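Side-chain contacts in putative solute-binding component of ABC transporter (PDB 4YS6), which binds beta-D-glucopyranose in the crystal and is probably the carbohydrate-binding component of an ABC sugar transporter: residues E154-E159 / W265-G270; Y142-K147 / C334-A339; V242-D247 / L251-A256. All blocks are in the same frame, centred on the assembly; numbering follows the deposited sequence.

Overall arrangement
Helix 141-155 serves two of the contacts: its beginning packs on strand 331-339 in contact 2, and its far end meets strand 267-268 in contact 1, the two centres lying about 16 Å apart. The centres of contacts 1 and 3 are about 14 Å apart, yet their residues touch, because strands 267-268 and 241-244 are neighbours in one parallel sheet; Ile267 O lies 2.7 Å from Val242 N, a probable hydrogen bond. Contacts 2 and 3, with centres about 17 Å apart, do not touch. Contact 3 bonds to the glucose through Asn246, whereas the side chain of Val144 in contact 2 stays about 7 Å from it. Contact 1 holds a sodium site instead.

Contact 1: residues E154-E159 / W265-G270. With NA (sodium ion), chain F.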
loop_
_atom_site.group_PDB
_atom_site.type_symbol
_atom_site.label_atom_id
_atom_site.label_comp_id
_atom_site.label_asym_id
_atom_site.label_seq_id
_atom_site.Cartn_x
_atom_site.Cartn_y
_atom_site.Cartn_z
ATOM N N GLU A 154 13.428 -2.556 16.946
ATOM C CA GLU A 154 14.840 -2.929 16.942
ATOM C C GLU A 154 15.731 -1.707 17.017
ATOM O O GLU A 154 16.651 -1.688 17.799
ATOM C CB GLU A 154 15.197 -3.733 15.690
ATOM C CG GLU A 154 14.952 -5.221 15.822
ATOM C CD GLU A 154 15.989 -5.900 16.699
ATOM O OE1 GLU A 154 17.005 -5.258 17.036
ATOM O OE2 GLU A 154 15.788 -7.078 17.055
ATOM N N LYS A 155 15.471 -0.677 16.222
ATOM C CA LYS A 155 16.405 0.444 16.147
ATOM C C LYS A 155 16.316 1.343 17.375
ATOM O O LYS A 155 17.295 2.029 17.729
ATOM C CB LYS A 155 16.169 1.257 14.866
ATOM C CG LYS A 155 16.647 0.579 13.586
ATOM C CD LYS A 155 18.127 0.270 13.619
ATOM C CE LYS A 155 18.632 -0.279 12.299
ATOM N NZ LYS A 155 20.018 -0.776 12.463
ATOM N N LEU A 156 15.172 1.332 18.053
ATOM C CA LEU A 156 15.020 2.090 19.304
ATOM C C LEU A 156 15.338 1.250 20.539
ATOM O O LEU A 156 15.256 1.744 21.661
ATOM C CB LEU A 156 13.605 2.650 19.442
ATOM C CG LEU A 156 13.192 3.734 18.443
ATOM C CD1 LEU A 156 11.762 4.183 18.712
ATOM C CD2 LEU A 156 14.133 4.923 18.458
ATOM N N ASN A 157 15.742 -0.009 20.333
ATOM C CA ASN A 157 16.120 -0.902 21.417
ATOM C C ASN A 157 14.994 -0.996 22.444
ATOM O O ASN A 157 15.247 -0.941 23.641
ATOM C CB ASN A 157 17.391 -0.442 22.147
ATOM C CG ASN A 157 18.622 -0.456 21.273
ATOM O OD1 ASN A 157 18.654 -1.090 20.234
ATOM N ND2 ASN A 157 19.661 0.225 21.724
ATOM N N LEU A 158 13.753 -1.097 21.983
ATOM C CA LEU A 158 12.638 -1.039 22.927
ATOM C C LEU A 158 12.621 -2.191 23.909
ATOM O O LEU A 158 12.087 -2.034 24.992
ATOM C CB LEU A 158 11.325 -0.987 22.180
ATOM C CG LEU A 158 11.121 0.246 21.297
ATOM C CD1 LEU A 158 9.734 0.254 20.718
ATOM C CD2 LEU A 158 11.370 1.560 22.013
ATOM N N GLU A 159 13.209 -3.334 23.569
ATOM C CA GLU A 159 13.191 -4.459 24.510
ATOM C C GLU A 159 14.005 -4.176 25.755
ATOM O O GLU A 159 13.823 -4.838 26.785
ATOM C CB GLU A 159 13.720 -5.738 23.850
ATOM C CG GLU A 159 12.729 -6.361 22.879
ATOM C CD GLU A 159 13.007 -7.831 22.603
ATOM O OE1 GLU A 159 14.101 -8.317 22.964
ATOM O OE2 GLU A 159 12.122 -8.500 22.028
ATOM N N TRP A 265 17.981 13.442 12.742
ATOM C CA TRP A 265 17.042 12.777 11.842
ATOM C C TRP A 265 16.398 11.529 12.466
ATOM O O TRP A 265 17.118 10.676 13.033
ATOM C CB TRP A 265 17.776 12.390 10.547
ATOM C CG TRP A 265 16.851 12.153 9.410
ATOM C CD1 TRP A 265 16.419 10.957 8.946
ATOM C CD2 TRP A 265 16.226 13.150 8.598
ATOM N NE1 TRP A 265 15.550 11.138 7.904
ATOM C CE2 TRP A 265 15.433 12.482 7.658
ATOM C CE3 TRP A 265 16.264 14.548 8.577
ATOM C CZ2 TRP A 265 14.681 13.154 6.708
ATOM C CZ3 TRP A 265 15.527 15.212 7.626
ATOM C CH2 TRP A 265 14.749 14.516 6.704
ATOM N N PRO A 266 15.057 11.400 12.368
ATOM C CA PRO A 266 14.365 10.234 12.907
ATOM C C PRO A 266 14.465 9.000 12.018
ATOM O O PRO A 266 14.774 9.100 10.824
ATOM C CB PRO A 266 12.896 10.696 12.984
ATOM C CG PRO A 266 12.784 11.672 11.906
ATOM C CD PRO A 266 14.105 12.378 11.808
ATOM N N ILE A 267 14.172 7.847 12.611
ATOM C CA ILE A 267 13.794 6.672 11.848
ATOM C C ILE A 267 12.577 7.025 11.005
ATOM O O ILE A 267 11.615 7.618 11.514
ATOM C CB ILE A 267 13.441 5.478 12.748
ATOM C CG1 ILE A 267 14.610 5.097 13.642
ATOM C CG2 ILE A 267 12.996 4.300 11.886
ATOM C CD1 ILE A 267 14.207 4.187 14.792
ATOM N N VAL A 268 12.632 6.708 9.710
ATOM C CA VAL A 268 11.461 6.868 8.829
ATOM C C VAL A 268 11.264 5.586 8.039
ATOM O O VAL A 268 12.177 5.146 7.341
ATOM C CB VAL A 268 11.621 8.036 7.844
ATOM C CG1 VAL A 268 10.386 8.161 6.951
ATOM C CG2 VAL A 268 11.885 9.369 8.600
ATOM N N THR A 269 10.091 4.981 8.191
ATOM C CA THR A 269 9.728 3.755 7.483
ATOM C C THR A 269 8.947 4.067 6.211
ATOM O O THR A 269 8.595 5.215 5.940
ATOM C CB THR A 269 8.882 2.811 8.364
ATOM O OG1 THR A 269 7.632 3.427 8.698
ATOM C CG2 THR A 269 9.617 2.473 9.646
ATOM N N GLY A 270 8.658 3.033 5.430
ATOM C CA GLY A 270 7.873 3.184 4.239
ATOM C C GLY A 270 7.550 1.858 3.602
ATOM O O GLY A 270 7.729 0.792 4.189
HETATM NA NA NA F . 18.358 -2.968 18.785
HETATM O O HOH W 1 20.162 -4.014 19.933
#
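Ile267 carries the apolar part of this contact, pushing its CD1 methyl against the C-terminal end of helix 141-155 and the residue that follows it. CD1 lies 3.5 Å from Lys155 CB and 3.7 Å from Leu156 CD2, so a single methyl meets two successive residues. The CG1 branch of Ile267 stands anti to its own carbonyl carbon (chi1 -59°) and then extends, which carries CD1 out from the strand. Lys155 offers only the root of its side chain; the chain bends at chi2 and takes the ammonium group away from the strand. Leu156 and Ile267 cross at a slant. Tyr151 and Ile152, earlier on the helix, also pack on Ile267.

Metal coordination takes place beyond this packing. Glu154 O and Asn157 OD1 each bind the sodium ion at 2.4 Å, and a water is a third ligand. One backbone carbonyl and one amide oxygen thus tie the last helical turn to the residue that ends it.

Backbone bonding completes the turn: Asn157 N donates to Glu154 O at 3.2 Å. With its positive phi (55°), Asn157 closes helix 141-155 in a Schellman motif, here combined with a sodium site and packed beside the outermost strand of a parallel sheet.

Contact 2: residues Y142-K147 / C334-A339; sequences YMVGTK and CEPVFA
Val144 and Met143, a selenomethionine, press on the ring of Pro336 from successive positions of helix 141-155. The tight part is made by Val144 and Lys147. The CG2 methyl of Val144 sits 3.7 Å from Pro336 CB and equally near CG, meeting two carbons of the ring at once, and the two side chains cross at a slant. With CG1 anti to the backbone N (chi1 169°), CG2 is the branch turned to the proline. Both residues are buried, and the CA atoms of Val144 and Pro336, 6.5 Å apart, are the nearest CA pair across the segments. One helical turn after Met143, Lys147 brings the aliphatic part of its chain just as close: CE lies 3.7 Å from the backbone O of Pro336.

Elsewhere the packing slackens. Met143 lays its selenium 4.0 Å from Pro336 CD, crossing the ring at about a right angle. Extended chi1 and chi2 (176° and -178°) carry SE there, and the bend at chi3 turns the methyl off the ring. Lys147 NZ remains 6.5 Å from Glu335 OE2; the opposite charges may attract weakly but form no salt bridge. Glu335 itself is exposed, and Phe338 approaches the helix without close contact.

The contact thus centres on Pro336, whose ring meets Met143 and Val144 and whose carbonyl O meets Lys147 CE. Ile290 of the adjoining strand 289-291 touches both Lys147 and Pro336, while Phe182 of helix 177-195 covers Val144. Cys334 pairs through its backbone with Thr138 and Asp140, and Val337 with Phe291. Helix 141-155 packs at the break of strand 331-339, which lies between strands 135-139 and 289-291 in the mixed sheet, with helix 177-195 alongside.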
loop_
_atom_site.group_PDB
_atom_site.type_symbol
_atom_site.label_atom_id
_atom_site.label_comp_id
_atom_site.label_asym_id
_atom_site.label_seq_id
_atom_site.Cartn_x
_atom_site.Cartn_y
_atom_site.Cartn_z
ATOM N N TYR A 142 -0.572 -7.473 6.626
ATOM C CA TYR A 142 -0.307 -7.486 8.061
ATOM C C TYR A 142 1.201 -7.619 8.301
ATOM O O TYR A 142 1.766 -6.931 9.153
ATOM C CB TYR A 142 -1.078 -8.613 8.733
ATOM C CG TYR A 142 -0.869 -8.653 10.208
ATOM C CD1 TYR A 142 -1.608 -7.839 11.049
ATOM C CD2 TYR A 142 0.080 -9.493 10.765
ATOM C CE1 TYR A 142 -1.409 -7.870 12.419
ATOM C CE2 TYR A 142 0.278 -9.531 12.120
ATOM C CZ TYR A 142 -0.463 -8.718 12.935
ATOM O OH TYR A 142 -0.233 -8.780 14.287
HETATM N N MSE A 143 1.862 -8.461 7.521
HETATM C CA MSE A 143 3.305 -8.679 7.685
HETATM C C MSE A 143 4.088 -7.413 7.326
HETATM O O MSE A 143 5.124 -7.106 7.952
HETATM C CB MSE A 143 3.784 -9.879 6.849
HETATM C CG MSE A 143 5.246 -10.057 6.911
HETATM SE SE MSE A 143 5.738 -11.575 5.737
HETATM C CE MSE A 143 4.674 -12.963 6.622
ATOM N N VAL A 144 3.613 -6.654 6.333
ATOM C CA VAL A 144 4.238 -5.386 6.010
ATOM C C VAL A 144 4.258 -4.510 7.260
ATOM O O VAL A 144 5.273 -3.928 7.617
ATOM C CB VAL A 144 3.501 -4.625 4.868
ATOM C CG1 VAL A 144 4.006 -3.186 4.741
ATOM C CG2 VAL A 144 3.624 -5.354 3.528
ATOM N N GLY A 145 3.103 -4.388 7.908
ATOM C CA GLY A 145 3.004 -3.611 9.128
ATOM C C GLY A 145 3.916 -4.145 10.220
ATOM O O GLY A 145 4.602 -3.383 10.869
ATOM N N THR A 146 3.899 -5.462 10.434
ATOM C CA THR A 146 4.798 -6.074 11.406
ATOM C C THR A 146 6.246 -5.658 11.155
ATOM O O THR A 146 6.976 -5.270 12.082
ATOM C CB THR A 146 4.718 -7.615 11.371
ATOM O OG1 THR A 146 3.362 -8.046 11.546
ATOM C CG2 THR A 146 5.566 -8.216 12.465
ATOM N N LYS A 147 6.671 -5.738 9.898
ATOM C CA LYS A 147 8.072 -5.445 9.568
ATOM C C LYS A 147 8.409 -4.006 9.916
ATOM O O LYS A 147 9.509 -3.713 10.414
ATOM C CB LYS A 147 8.366 -5.710 8.093
ATOM C CG LYS A 147 8.405 -7.190 7.739
ATOM C CD LYS A 147 8.814 -7.380 6.274
ATOM C CE LYS A 147 8.831 -8.818 5.841
ATOM N NZ LYS A 147 9.860 -9.577 6.577
ATOM N N CYS A 334 1.212 -12.610 -1.642
ATOM C CA CYS A 334 2.627 -12.629 -2.007
ATOM C C CYS A 334 3.482 -12.087 -0.854
ATOM O O CYS A 334 3.015 -11.330 0.002
ATOM C CB CYS A 334 2.884 -11.804 -3.262
ATOM S SG CYS A 334 1.904 -12.231 -4.763
ATOM N N GLU A 335 4.765 -12.431 -0.863
ATOM C CA GLU A 335 5.662 -12.061 0.231
ATOM C C GLU A 335 6.339 -10.695 0.014
ATOM O O GLU A 335 6.943 -10.451 -1.036
ATOM C CB GLU A 335 6.739 -13.138 0.403
ATOM C CG GLU A 335 7.526 -13.004 1.698
ATOM C CD GLU A 335 8.527 -14.125 1.897
ATOM O OE1 GLU A 335 9.358 -14.351 0.989
ATOM O OE2 GLU A 335 8.481 -14.786 2.956
ATOM N N PRO A 336 6.190 -9.780 0.984
ATOM C CA PRO A 336 6.877 -8.485 0.901
ATOM C C PRO A 336 8.296 -8.645 1.417
ATOM O O PRO A 336 8.545 -9.548 2.231
ATOM C CB PRO A 336 6.022 -7.583 1.791
ATOM C CG PRO A 336 5.508 -8.502 2.842
ATOM C CD PRO A 336 5.332 -9.851 2.179
ATOM N N VAL A 337 9.221 -7.813 0.937
ATOM C CA VAL A 337 10.639 -7.993 1.248
ATOM C C VAL A 337 11.211 -6.721 1.832
ATOM O O VAL A 337 11.032 -5.637 1.281
ATOM C CB VAL A 337 11.445 -8.387 -0.024
ATOM C CG1 VAL A 337 12.921 -8.540 0.289
ATOM C CG2 VAL A 337 10.896 -9.687 -0.603
ATOM N N PHE A 338 11.939 -6.857 2.932
ATOM C CA PHE A 338 12.598 -5.697 3.530
ATOM C C PHE A 338 13.664 -5.127 2.589
ATOM O O PHE A 338 14.528 -5.860 2.106
ATOM C CB PHE A 338 13.235 -6.112 4.853
ATOM C CG PHE A 338 14.004 -5.022 5.535
ATOM C CD1 PHE A 338 15.341 -4.829 5.275
ATOM C CD2 PHE A 338 13.382 -4.204 6.456
ATOM C CE1 PHE A 338 16.054 -3.831 5.908
ATOM C CE2 PHE A 338 14.103 -3.196 7.095
ATOM C CZ PHE A 338 15.434 -3.020 6.810
ATOM N N ALA A 339 13.617 -3.810 2.370
ATOM C CA ALA A 339 14.611 -3.140 1.567
ATOM C C ALA A 339 15.263 -1.957 2.296
ATOM O O ALA A 339 14.615 -1.176 2.984
ATOM C CB ALA A 339 13.977 -2.666 0.278
#

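Contact 3: residues V242-D247 / L251-A256; sequences VLCSND and LGVTNA. With BGC (beta-D-glucopyranose), chain D.
Val253 turns from helix 247-260 onto Val242 and Cys244 of the preceding strand, the packing of helix on strand in the beta-alpha-beta unit formed with strand 267-268. The two valines meet tip to tip, CG1 of Val242 lying 4.0 Å from CG1 of Val253. The other methyl of Val253, CG2, is given to Cys244, whose SG lies 3.8 Å away. Val253 holds CG1 anti to the backbone N (chi1 163°) and spreads its two branches over alternate residues of the strand. Phe170 of strand 165-170 adjoins both valines, and the set is buried.

Nearer the sugar, strand gives way to helix and polar bonds take over. Leu251 N donates to Asp247 O at 2.8 Å, a first-turn helical bond; Asn277 ND2 also bonds to this oxygen. The carboxylate of Asp247 is held from outside by Asp274 N, Ser289 OG and Gln286 NE2, consistent with a charged form stabilised by several partners. Asn246 is the N-cap, its side chain capping a backbone N of the first turn. CG sits between the backbone N and the carbonyl carbon (chi1 83°), placing the amide to cap the helix and meet the glucose. Additional bonds, OD1 to Thr249 OG1 and ND2 to Ser248 OG, help fix the amide's rotation. Asp272 and Lys292 are among the further partners of the glucose, and Asn246 ND2 donates to its O4 at 2.9 Å, with an N-H...O angle of 166°.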
loop_
_atom_site.group_PDB
_atom_site.type_symbol
_atom_site.label_atom_id
_atom_site.label_comp_id
_atom_site.label_asym_id
_atom_site.label_seq_id
_atom_site.Cartn_x
_atom_site.Cartn_y
_atom_site.Cartn_z
ATOM N N VAL A 242 9.377 8.157 12.911
ATOM C CA VAL A 242 8.076 8.350 12.261
ATOM C C VAL A 242 7.681 7.056 11.558
ATOM O O VAL A 242 8.312 6.627 10.597
ATOM C CB VAL A 242 8.082 9.511 11.253
ATOM C CG1 VAL A 242 6.646 9.869 10.838
ATOM C CG2 VAL A 242 8.742 10.741 11.855
ATOM N N LEU A 243 6.637 6.434 12.071
ATOM C CA LEU A 243 6.055 5.266 11.443
ATOM C C LEU A 243 5.198 5.737 10.290
ATOM O O LEU A 243 4.145 6.343 10.511
ATOM C CB LEU A 243 5.225 4.479 12.456
ATOM C CG LEU A 243 4.350 3.376 11.897
ATOM C CD1 LEU A 243 5.260 2.325 11.232
ATOM C CD2 LEU A 243 3.510 2.774 13.029
ATOM N N CYS A 244 5.680 5.505 9.074
ATOM C CA CYS A 244 4.908 5.794 7.870
ATOM C C CYS A 244 4.548 4.481 7.228
ATOM O O CYS A 244 5.432 3.666 6.970
ATOM C CB CYS A 244 5.681 6.632 6.872
ATOM S SG CYS A 244 6.149 8.244 7.545
ATOM N N SER A 245 3.266 4.304 6.913
ATOM C CA SER A 245 2.823 3.042 6.343
ATOM C C SER A 245 3.261 2.846 4.901
ATOM O O SER A 245 3.283 1.701 4.435
ATOM C CB SER A 245 1.291 2.903 6.437
ATOM O OG SER A 245 0.835 2.836 7.786
ATOM N N ASN A 246 3.611 3.906 4.172
ATOM C CA ASN A 246 4.098 3.710 2.816
ATOM C C ASN A 246 5.014 4.820 2.362
ATOM O O ASN A 246 5.283 5.770 3.084
ATOM C CB ASN A 246 2.930 3.564 1.826
ATOM C CG ASN A 246 2.373 4.902 1.373
ATOM O OD1 ASN A 246 2.408 5.897 2.114
ATOM N ND2 ASN A 246 1.896 4.955 0.125
ATOM N N ASP A 247 5.485 4.706 1.141
ATOM C CA ASP A 247 6.421 5.685 0.616
ATOM C C ASP A 247 5.776 7.040 0.285
ATOM O O ASP A 247 6.405 8.070 0.493
ATOM C CB ASP A 247 7.104 5.119 -0.606
ATOM C CG ASP A 247 8.301 4.182 -0.269
ATOM O OD1 ASP A 247 8.581 3.888 0.920
ATOM O OD2 ASP A 247 8.968 3.753 -1.243
ATOM N N LEU A 251 7.417 10.240 1.954
ATOM C CA LEU A 251 7.965 11.334 1.158
ATOM C C LEU A 251 7.511 12.707 1.658
ATOM O O LEU A 251 8.291 13.662 1.698
ATOM C CB LEU A 251 7.582 11.161 -0.298
ATOM C CG LEU A 251 8.190 12.147 -1.269
ATOM C CD1 LEU A 251 9.711 12.053 -1.213
ATOM C CD2 LEU A 251 7.681 11.845 -2.668
ATOM N N GLY A 252 6.236 12.817 2.011
ATOM C CA GLY A 252 5.690 14.043 2.555
ATOM C C GLY A 252 6.335 14.366 3.884
ATOM O O GLY A 252 6.717 15.498 4.157
ATOM N N VAL A 253 6.464 13.343 4.716
ATOM C CA VAL A 253 7.132 13.502 6.005
ATOM C C VAL A 253 8.577 13.978 5.821
ATOM O O VAL A 253 9.009 14.954 6.444
ATOM C CB VAL A 253 7.070 12.191 6.787
ATOM C CG1 VAL A 253 8.075 12.136 7.933
ATOM C CG2 VAL A 253 5.643 12.011 7.322
ATOM N N THR A 254 9.346 13.306 4.976
ATOM C CA THR A 254 10.734 13.731 4.800
ATOM C C THR A 254 10.850 15.104 4.133
ATOM O O THR A 254 11.753 15.881 4.483
ATOM C CB THR A 254 11.564 12.684 4.014
ATOM O OG1 THR A 254 11.024 12.483 2.718
ATOM C CG2 THR A 254 11.556 11.369 4.714
ATOM N N ASN A 255 9.931 15.465 3.229
ATOM C CA ASN A 255 9.896 16.828 2.702
ATOM C C ASN A 255 9.743 17.856 3.823
ATOM O O ASN A 255 10.426 18.872 3.836
ATOM C CB ASN A 255 8.757 17.022 1.706
ATOM C CG ASN A 255 9.001 16.348 0.360
ATOM O OD1 ASN A 255 10.112 15.944 0.021
ATOM N ND2 ASN A 255 7.947 16.253 -0.423
ATOM N N ALA A 256 8.839 17.597 4.762
ATOM C CA ALA A 256 8.618 18.521 5.872
ATOM C C ALA A 256 9.802 18.570 6.804
ATOM O O ALA A 256 10.166 19.642 7.271
ATOM C CB ALA A 256 7.378 18.134 6.645
HETATM C C2 BGC D . -0.970 -0.324 -1.363
HETATM C C3 BGC D . 0.342 0.348 -1.114
HETATM C C4 BGC D . 0.389 1.717 -1.649
HETATM C C5 BGC D . -0.771 2.550 -1.198
HETATM C C6 BGC D . -0.875 3.890 -1.894
HETATM C C1 BGC D . -2.100 0.511 -0.729
HETATM O O1 BGC D . -3.267 0.001 -0.928
HETATM O O2 BGC D . -0.970 -1.623 -0.785
HETATM O O3 BGC D . 1.374 -0.505 -1.739
HETATM O O4 BGC D . 1.573 2.422 -1.196
HETATM O O5 BGC D . -1.991 1.804 -1.492
HETATM O O6 BGC D . -0.711 3.773 -3.299
#